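Local coordinates for protein lysyl oxidase (Pichia pastoris, PDB 1W7C) that oxidises primary amines, probably including peptidyl lysine side chains, to aldehydes, using a copper ion and a topaquinone cofactor formed from one of its own tyrosines, at residues Asn564-Gly578 with His670-Asp682. Sequence-based numbering, arbitrary orientation.
Sequences NSFGNPRAYNIMPGG and HASFMLTPFNYFD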
ATOM      1  N   ASN A 564      -6.085 -14.784 -24.863  1.00 18.40           N
ATOM      2  CA  ASN A 564      -7.361 -14.111 -25.003  1.00 19.12           C
ATOM      3  C   ASN A 564      -7.642 -13.834 -26.483  1.00 18.60           C
ATOM      4  O   ASN A 564      -6.897 -14.317 -27.376  1.00 21.03           O
ATOM      5  CB  ASN A 564      -7.473 -12.878 -24.077  1.00 18.00           C
ATOM      6  CG  ASN A 564      -6.724 -11.662 -24.565  1.00 16.47           C
ATOM      7  OD1 ASN A 564      -6.081 -11.663 -25.625  1.00 18.16           O
ATOM      8  ND2 ASN A 564      -6.795 -10.594 -23.768  1.00 16.50           N
ATOM      9  N   SER A 565      -8.755 -13.160 -26.746  1.00 22.06           N
ATOM     10  CA  SER A 565      -9.245 -13.028 -28.118  1.00 22.40           C
ATOM     11  C   SER A 565      -8.336 -12.180 -28.992  1.00 23.46           C
ATOM     12  O   SER A 565      -8.442 -12.238 -30.212  1.00 26.37           O
ATOM     13  CB  SER A 565     -10.666 -12.466 -28.133  1.00 23.05           C
ATOM     14  OG  SER A 565     -11.537 -13.371 -27.497  1.00 25.94           O
ATOM     15  N   PHE A 566      -7.446 -11.408 -28.373  1.00 22.43           N
ATOM     16  CA  PHE A 566      -6.535 -10.525 -29.111  1.00 23.06           C
ATOM     17  C   PHE A 566      -5.119 -11.064 -29.213  1.00 23.00           C
ATOM     18  O   PHE A 566      -4.214 -10.364 -29.635  1.00 27.83           O
ATOM     19  CB  PHE A 566      -6.612  -9.122 -28.512  1.00 24.62           C
ATOM     20  CG  PHE A 566      -8.014  -8.690 -28.323  1.00 21.94           C
ATOM     21  CD1 PHE A 566      -8.567  -8.607 -27.058  1.00 22.08           C
ATOM     22  CD2 PHE A 566      -8.845  -8.534 -29.416  1.00 23.18           C
ATOM     23  CE1 PHE A 566      -9.891  -8.329 -26.885  1.00 21.65           C
ATOM     24  CE2 PHE A 566     -10.202  -8.247 -29.241  1.00 23.91           C
ATOM     25  CZ  PHE A 566     -10.711  -8.124 -27.975  1.00 23.63           C
ATOM     26  N   GLY A 567      -4.952 -12.335 -28.872  1.00 23.07           N
ATOM     27  CA  GLY A 567      -3.700 -13.033 -29.087  1.00 26.80           C
ATOM     28  C   GLY A 567      -2.723 -12.950 -27.935  1.00 22.48           C
ATOM     29  O   GLY A 567      -1.649 -13.496 -28.011  1.00 23.46           O
ATOM     30  N   ASN A 568      -3.103 -12.292 -26.844  1.00 20.06           N
ATOM     31  CA  ASN A 568      -2.203 -12.150 -25.709  1.00 18.40           C
ATOM     32  C   ASN A 568      -2.288 -13.384 -24.818  1.00 17.12           C
ATOM     33  O   ASN A 568      -3.392 -13.825 -24.502  1.00 17.59           O
ATOM     34  CB  ASN A 568      -2.580 -10.908 -24.887  1.00 17.75           C
ATOM     35  CG  ASN A 568      -2.430  -9.623 -25.673  1.00 19.98           C
ATOM     36  OD1 ASN A 568      -1.362  -9.355 -26.243  1.00 25.52           O
ATOM     37  ND2 ASN A 568      -3.518  -8.876 -25.803  1.00 19.50           N
ATOM     38  N   PRO A 569      -1.156 -13.902 -24.364  1.00 15.95           N
ATOM     39  CA  PRO A 569      -1.189 -14.957 -23.353  1.00 15.40           C
ATOM     40  C   PRO A 569      -2.048 -14.565 -22.145  1.00 14.60           C
ATOM     41  O   PRO A 569      -1.920 -13.459 -21.598  1.00 15.49           O
ATOM     42  CB  PRO A 569       0.274 -15.097 -22.957  1.00 16.55           C
ATOM     43  CG  PRO A 569       1.079 -14.680 -24.176  1.00 18.39           C
ATOM     44  CD  PRO A 569       0.223 -13.530 -24.730  1.00 17.54           C
ATOM     45  N   ARG A 570      -2.906 -15.459 -21.704  1.00 15.58           N
ATOM     46  CA  ARG A 570      -3.640 -15.220 -20.471  1.00 14.87           C
ATOM     47  C   ARG A 570      -2.618 -15.155 -19.342  1.00 14.37           C
ATOM     48  O   ARG A 570      -1.744 -16.004 -19.249  1.00 15.47           O
ATOM     49  CB  ARG A 570      -4.600 -16.371 -20.207  1.00 15.94           C
ATOM     50  CG  ARG A 570      -5.684 -16.523 -21.250  1.00 16.26           C
ATOM     51  CD  ARG A 570      -6.682 -17.565 -20.913  1.00 17.37           C
ATOM     52  NE  ARG A 570      -7.580 -17.068 -19.906  1.00 16.48           N
ATOM     53  CZ  ARG A 570      -8.435 -17.827 -19.231  1.00 17.13           C
ATOM     54  NH1 ARG A 570      -8.476 -19.136 -19.409  1.00 17.40           N
ATOM     55  NH2 ARG A 570      -9.262 -17.270 -18.400  1.00 19.63           N
ATOM     56  N   ALA A 571      -2.710 -14.133 -18.477  1.00 13.75           N
ATOM     57  CA  ALA A 571      -1.667 -13.950 -17.464  1.00 13.19           C
ATOM     58  C   ALA A 571      -2.219 -13.387 -16.173  1.00 13.22           C
ATOM     59  O   ALA A 571      -3.301 -12.819 -16.129  1.00 13.47           O
ATOM     60  CB  ALA A 571      -0.559 -13.052 -18.005  1.00 14.96           C
ATOM     61  N   TYR A 572      -1.440 -13.572 -15.112  1.00 13.49           N
ATOM     62  CA  TYR A 572      -1.606 -12.856 -13.857  1.00 12.86           C
ATOM     63  C   TYR A 572      -0.318 -12.108 -13.583  1.00 12.93           C
ATOM     64  O   TYR A 572       0.788 -12.622 -13.791  1.00 14.46           O
ATOM     65  CB  TYR A 572      -1.980 -13.790 -12.672  1.00 13.90           C
ATOM     66  CG  TYR A 572      -3.455 -13.805 -12.350  1.00 13.52           C
ATOM     67  CD1 TYR A 572      -4.375 -14.426 -13.190  1.00 13.65           C
ATOM     68  CD2 TYR A 572      -3.947 -13.175 -11.215  1.00 13.94           C
ATOM     69  CE1 TYR A 572      -5.720 -14.386 -12.914  1.00 13.23           C
ATOM     70  CE2 TYR A 572      -5.304 -13.156 -10.915  1.00 14.46           C
ATOM     71  CZ  TYR A 572      -6.212 -13.756 -11.769  1.00 13.46           C
ATOM     72  OH  TYR A 572      -7.555 -13.759 -11.531  1.00 14.98           O
ATOM     73  N   ASN A 573      -0.496 -10.869 -13.130  1.00 13.27           N
ATOM     74  CA  ASN A 573       0.622 -10.002 -12.740  1.00 13.98           C
ATOM     75  C   ASN A 573       0.813 -10.110 -11.243  1.00 13.07           C
ATOM     76  O   ASN A 573      -0.135  -9.908 -10.497  1.00 13.89           O
ATOM     77  CB  ASN A 573       0.270  -8.572 -13.208  1.00 13.76           C
ATOM     78  CG  ASN A 573       1.146  -7.459 -12.667  1.00 15.28           C
ATOM     79  OD1 ASN A 573       0.625  -6.338 -12.501  1.00 17.35           O
ATOM     80  ND2 ASN A 573       2.414  -7.685 -12.481  1.00 14.66           N
ATOM     81  N   ILE A 574       2.054 -10.426 -10.863  1.00 12.36           N
ATOM     82  CA  ILE A 574       2.481 -10.374  -9.454  1.00 14.19           C
ATOM     83  C   ILE A 574       3.003  -8.960  -9.224  1.00 13.73           C
ATOM     84  O   ILE A 574       4.079  -8.605  -9.728  1.00 14.31           O
ATOM     85  CB  ILE A 574       3.572 -11.402  -9.141  1.00 14.07           C
ATOM     86  CG1 ILE A 574       3.144 -12.815  -9.563  1.00 14.43           C
ATOM     87  CG2 ILE A 574       3.903 -11.339  -7.655  1.00 14.77           C
ATOM     88  CD1 ILE A 574       4.227 -13.869  -9.356  1.00 16.21           C
ATOM     89  N   MET A 575       2.214  -8.161  -8.495  1.00 13.93           N
ATOM     90  CA  MET A 575       2.436  -6.705  -8.367  1.00 15.87           C
ATOM     91  C   MET A 575       2.876  -6.449  -6.917  1.00 14.79           C
ATOM     92  O   MET A 575       2.114  -6.697  -5.996  1.00 16.09           O
ATOM     93  CB  MET A 575       1.083  -6.011  -8.658  1.00 19.84           C
ATOM     94  CG  MET A 575       1.156  -4.523  -8.485  0.70 25.09           C
ATOM     95  SD  MET A 575      -0.438  -3.703  -8.726  0.70 42.49           S
ATOM     96  CE  MET A 575      -1.173  -4.784  -9.765  0.70 29.17           C
ATOM     97  N   PRO A 576       4.077  -5.929  -6.697  1.00 16.49           N
ATOM     98  CA  PRO A 576       4.472  -5.599  -5.323  1.00 15.14           C
ATOM     99  C   PRO A 576       3.704  -4.411  -4.776  1.00 15.22           C
ATOM    100  O   PRO A 576       3.378  -3.501  -5.506  1.00 18.30           O
ATOM    101  CB  PRO A 576       5.946  -5.266  -5.443  1.00 19.22           C
ATOM    102  CG  PRO A 576       6.093  -4.768  -6.879  1.00 21.05           C
ATOM    103  CD  PRO A 576       5.122  -5.597  -7.697  1.00 18.37           C
ATOM    104  N   GLY A 577       3.363  -4.471  -3.504  1.00 15.71           N
ATOM    105  CA  GLY A 577       2.904  -3.320  -2.751  1.00 18.07           C
ATOM    106  C   GLY A 577       4.041  -2.905  -1.838  1.00 19.27           C
ATOM    107  O   GLY A 577       5.218  -3.096  -2.115  1.00 22.73           O
ATOM    108  N   GLY A 578       3.694  -2.403  -0.688  1.00 24.72           N
ATOM    109  CA  GLY A 578       4.707  -2.100   0.286  1.00 23.45           C
ATOM    110  C   GLY A 578       5.387  -3.314   0.837  1.00 16.26           C
ATOM    111  O   GLY A 578       4.940  -4.428   0.732  1.00 17.44           O
ATOM    112  N   HIS A 670       3.563  -2.674   7.572  1.00 21.80           N
ATOM    113  CA  HIS A 670       2.675  -3.302   6.581  1.00 19.80           C
ATOM    114  C   HIS A 670       3.457  -3.720   5.359  1.00 14.52           C
ATOM    115  O   HIS A 670       4.356  -3.009   4.909  1.00 16.65           O
ATOM    116  CB  HIS A 670       1.710  -2.250   6.112  1.00 26.79           C
ATOM    117  CG  HIS A 670       0.688  -2.711   5.110  1.00 22.17           C
ATOM    118  ND1 HIS A 670       0.366  -1.954   4.008  1.00 31.88           N
ATOM    119  CD2 HIS A 670      -0.088  -3.824   5.035  1.00 20.57           C
ATOM    120  CE1 HIS A 670      -0.556  -2.572   3.296  1.00 37.51           C
ATOM    121  NE2 HIS A 670      -0.858  -3.705   3.899  1.00 23.96           N
ATOM    122  N   ALA A 671       3.104  -4.877   4.832  1.00 13.98           N
ATOM    123  CA  ALA A 671       3.682  -5.364   3.586  1.00 12.52           C
ATOM    124  C   ALA A 671       2.597  -6.109   2.810  1.00 13.28           C
ATOM    125  O   ALA A 671       1.718  -6.736   3.405  1.00 13.42           O
ATOM    126  CB  ALA A 671       4.851  -6.265   3.870  1.00 13.66           C
ATOM    127  N   SER A 672       2.638  -6.012   1.471  1.00 12.87           N
ATOM    128  CA  SER A 672       1.550  -6.647   0.696  1.00 12.12           C
ATOM    129  C   SER A 672       2.039  -6.903  -0.729  1.00 13.66           C
ATOM    130  O   SER A 672       2.972  -6.257  -1.233  1.00 12.83           O
ATOM    131  CB  SER A 672       0.293  -5.779   0.634  1.00 13.57           C
ATOM    132  OG  SER A 672       0.533  -4.583  -0.122  1.00 16.17           O
ATOM    133  N   PHE A 673       1.374  -7.839  -1.402  1.00 12.79           N
ATOM    134  CA  PHE A 673       1.508  -7.968  -2.854  1.00 12.86           C
ATOM    135  C   PHE A 673       0.122  -8.341  -3.408  1.00 11.99           C
ATOM    136  O   PHE A 673      -0.761  -8.806  -2.676  1.00 13.15           O
ATOM    137  CB  PHE A 673       2.543  -8.994  -3.326  1.00 13.19           C
ATOM    138  CG  PHE A 673       2.253 -10.430  -2.914  1.00 12.32           C
ATOM    139  CD1 PHE A 673       1.530 -11.291  -3.731  1.00 13.42           C
ATOM    140  CD2 PHE A 673       2.773 -10.929  -1.741  1.00 13.64           C
ATOM    141  CE1 PHE A 673       1.312 -12.603  -3.364  1.00 14.85           C
ATOM    142  CE2 PHE A 673       2.577 -12.242  -1.376  1.00 14.51           C
ATOM    143  CZ  PHE A 673       1.842 -13.095  -2.199  1.00 14.21           C
ATOM    144  N   MET A 674      -0.060  -8.087  -4.702  1.00 13.11           N
ATOM    145  CA  MET A 674      -1.304  -8.419  -5.386  1.00 12.38           C
ATOM    146  C   MET A 674      -1.004  -9.401  -6.544  1.00 13.37           C
ATOM    147  O   MET A 674       0.045  -9.385  -7.147  1.00 12.71           O
ATOM    148  CB  MET A 674      -2.004  -7.185  -5.962  1.00 13.63           C
ATOM    149  CG  MET A 674      -2.852  -6.431  -4.975  1.00 16.16           C
ATOM    150  SD  MET A 674      -3.572  -4.978  -5.694  1.00 19.38           S
ATOM    151  CE  MET A 674      -4.821  -4.694  -4.679  1.00 22.90           C
ATOM    152  N   LEU A 675      -2.045 -10.205  -6.811  1.00 12.77           N
ATOM    153  CA  LEU A 675      -2.114 -11.057  -7.982  1.00 13.25           C
ATOM    154  C   LEU A 675      -3.317 -10.539  -8.757  1.00 12.42           C
ATOM    155  O   LEU A 675      -4.453 -10.663  -8.318  1.00 13.40           O
ATOM    156  CB  LEU A 675      -2.350 -12.516  -7.568  1.00 12.72           C
ATOM    157  CG  LEU A 675      -1.308 -13.076  -6.586  1.00 13.46           C
ATOM    158  CD1 LEU A 675      -1.666 -14.510  -6.260  1.00 15.84           C
ATOM    159  CD2 LEU A 675       0.122 -12.964  -7.095  1.00 13.46           C
ATOM    160  N   THR A 676      -3.026  -9.966  -9.925  1.00 11.93           N
ATOM    161  CA  THR A 676      -4.068  -9.274 -10.685  1.00 13.39           C
ATOM    162  C   THR A 676      -4.148  -9.767 -12.123  1.00 12.48           C
ATOM    163  O   THR A 676      -3.127 -10.009 -12.758  1.00 13.33           O
ATOM    164  CB  THR A 676      -3.936  -7.736 -10.557  1.00 15.32           C
ATOM    165  OG1 THR A 676      -5.129  -7.086 -11.060  1.00 16.12           O
ATOM    166  CG2 THR A 676      -2.792  -7.186 -11.337  1.00 15.81           C
ATOM    167  N   PRO A 677      -5.361  -9.972 -12.654  1.00 13.30           N
ATOM    168  CA  PRO A 677      -5.462 -10.434 -14.034  1.00 14.48           C
ATOM    169  C   PRO A 677      -4.793  -9.491 -15.020  1.00 13.81           C
ATOM    170  O   PRO A 677      -4.909  -8.265 -14.873  1.00 15.18           O
ATOM    171  CB  PRO A 677      -6.965 -10.445 -14.282  0.50 21.75           C
ATOM    172  CG  PRO A 677      -7.568 -10.548 -12.988  0.50 12.56           C
ATOM    173  CD  PRO A 677      -6.682  -9.829 -12.025  0.50 11.92           C
ATOM    174  N   PHE A 678      -4.117 -10.054 -16.023  1.00 13.69           N
ATOM    175  CA  PHE A 678      -3.419  -9.304 -17.050  1.00 13.49           C
ATOM    176  C   PHE A 678      -3.603 -10.031 -18.364  1.00 14.47           C
ATOM    177  O   PHE A 678      -2.990 -11.051 -18.609  1.00 15.36           O
ATOM    178  CB  PHE A 678      -1.959  -9.207 -16.648  1.00 13.94           C
ATOM    179  CG  PHE A 678      -1.123  -8.290 -17.491  1.00 14.35           C
ATOM    180  CD1 PHE A 678      -0.799  -7.032 -17.020  1.00 16.59           C
ATOM    181  CD2 PHE A 678      -0.654  -8.661 -18.753  1.00 16.95           C
ATOM    182  CE1 PHE A 678      -0.048  -6.171 -17.773  1.00 18.54           C
ATOM    183  CE2 PHE A 678       0.137  -7.775 -19.511  1.00 17.31           C
ATOM    184  CZ  PHE A 678       0.429  -6.538 -19.000  1.00 17.67           C
ATOM    185  N   ASN A 679      -4.535  -9.532 -19.169  1.00 13.93           N
ATOM    186  CA  ASN A 679      -4.943 -10.238 -20.387  1.00 15.23           C
ATOM    187  C   ASN A 679      -5.525 -11.626 -20.133  1.00 14.91           C
ATOM    188  O   ASN A 679      -5.584 -12.458 -21.014  1.00 16.50           O
ATOM    189  CB  ASN A 679      -3.779 -10.272 -21.398  1.00 15.09           C
ATOM    190  CG  ASN A 679      -3.397  -8.905 -21.853  1.00 14.88           C
ATOM    191  OD1 ASN A 679      -4.227  -7.998 -21.941  1.00 15.61           O
ATOM    192  ND2 ASN A 679      -2.130  -8.750 -22.190  1.00 16.12           N
ATOM    193  N   TYR A 680      -5.976 -11.855 -18.904  1.00 14.70           N
ATOM    194  CA  TYR A 680      -6.503 -13.142 -18.489  1.00 15.79           C
ATOM    195  C   TYR A 680      -7.911 -13.340 -19.073  1.00 15.43           C
ATOM    196  O   TYR A 680      -8.325 -14.466 -19.347  1.00 16.35           O
ATOM    197  CB  TYR A 680      -6.534 -13.213 -16.957  1.00 16.15           C
ATOM    198  CG  TYR A 680      -7.024 -14.531 -16.424  1.00 14.85           C
ATOM    199  CD1 TYR A 680      -6.215 -15.647 -16.458  1.00 15.95           C
ATOM    200  CD2 TYR A 680      -8.307 -14.654 -15.871  1.00 16.87           C
ATOM    201  CE1 TYR A 680      -6.652 -16.852 -15.991  1.00 16.21           C
ATOM    202  CE2 TYR A 680      -8.740 -15.840 -15.402  1.00 16.81           C
ATOM    203  CZ  TYR A 680      -7.931 -16.938 -15.454  1.00 17.64           C
ATOM    204  OH  TYR A 680      -8.434 -18.119 -14.988  1.00 17.67           O
ATOM    205  N   PHE A 681      -8.641 -12.243 -19.231  1.00 15.76           N
ATOM    206  CA  PHE A 681      -9.897 -12.166 -19.946  1.00 16.18           C
ATOM    207  C   PHE A 681      -9.739 -11.239 -21.154  1.00 15.96           C
ATOM    208  O   PHE A 681      -8.679 -10.651 -21.368  1.00 17.12           O
ATOM    209  CB  PHE A 681     -10.994 -11.651 -19.011  1.00 15.48           C
ATOM    210  CG  PHE A 681     -11.226 -12.495 -17.766  1.00 15.85           C
ATOM    211  CD1 PHE A 681     -11.726 -13.793 -17.843  1.00 17.55           C
ATOM    212  CD2 PHE A 681     -11.043 -11.938 -16.493  1.00 17.43           C
ATOM    213  CE1 PHE A 681     -11.956 -14.524 -16.701  1.00 17.75           C
ATOM    214  CE2 PHE A 681     -11.317 -12.676 -15.337  1.00 18.62           C
ATOM    215  CZ  PHE A 681     -11.784 -13.949 -15.449  1.00 17.45           C
ATOM    216  N   ASP A 682     -10.814 -11.041 -21.902  1.00 16.84           N
ATOM    217  CA  ASP A 682     -10.871 -10.019 -22.919  1.00 16.53           C
ATOM    218  C   ASP A 682     -11.151  -8.620 -22.365  1.00 16.49           C
ATOM    219  O   ASP A 682     -10.931  -7.628 -23.056  1.00 17.86           O
ATOM    220  CB  ASP A 682     -11.960 -10.358 -23.944  1.00 17.83           C
ATOM    221  CG  ASP A 682     -11.628 -11.540 -24.804  1.00 20.52           C
ATOM    222  OD1 ASP A 682     -10.465 -11.987 -24.830  1.00 22.23           O
ATOM    223  OD2 ASP A 682     -12.524 -12.027 -25.537  1.00 23.60           O
TER
HETATM  224  O   HOH W   1      -5.881  -7.954 -24.229  1.00 18.26           O
HETATM  225  O   HOH W   2      -0.468 -11.086 -21.896  1.00 18.85           O
HETATM  226  O   HOH W   3       5.698  -6.154  -1.899  1.00 15.67           O
HETATM  227  O   HOH W   4       1.086  -2.008   0.247  1.00 39.03           O
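Arg570 and Tyr680 illustrate how one side chain can tie a strand to the loop that follows its antiparallel partner. From Arg570, CB passes 4.1 Å from Tyr680 CA, and CG and CD run on alongside the carbonyl of Tyr680. The chain then bends (chi3 76°), bringing NE within 2.8 Å of Tyr680 O, in the carbonyl plane and on a lone pair. NH2 binds the same oxygen at 3.1 Å, so Arg570 grips it side-on, while CZ lies over the phenol ring, 4.0 Å from its centroid, in a cation-pi stack. NH1 also forms a salt bridge to Glu562 and NH2 one to Glu329. Cut back to an alanine here, the side chain would lose both grips on Tyr680 O, and is likely to leave one ring face without its cation and Glu562 and Glu329 without this positive partner. On the opposite face of Tyr680 the edge of Tyr572 arrives, CE1 3.7 Å from Tyr680 CG, in a T-shaped pair. Further along the loop, Asp682 receives Ser565 N at OD1 and Ser565 OG at OD2 (2.6 Å), both on the syn side. Between strands 569-576 and 670-678, paired backbone bonds join Asn573 to Thr676 and Met575 to Met674, the antiparallel pairing of the beta-sandwich that forms the catalytic domain of copper amine oxidases.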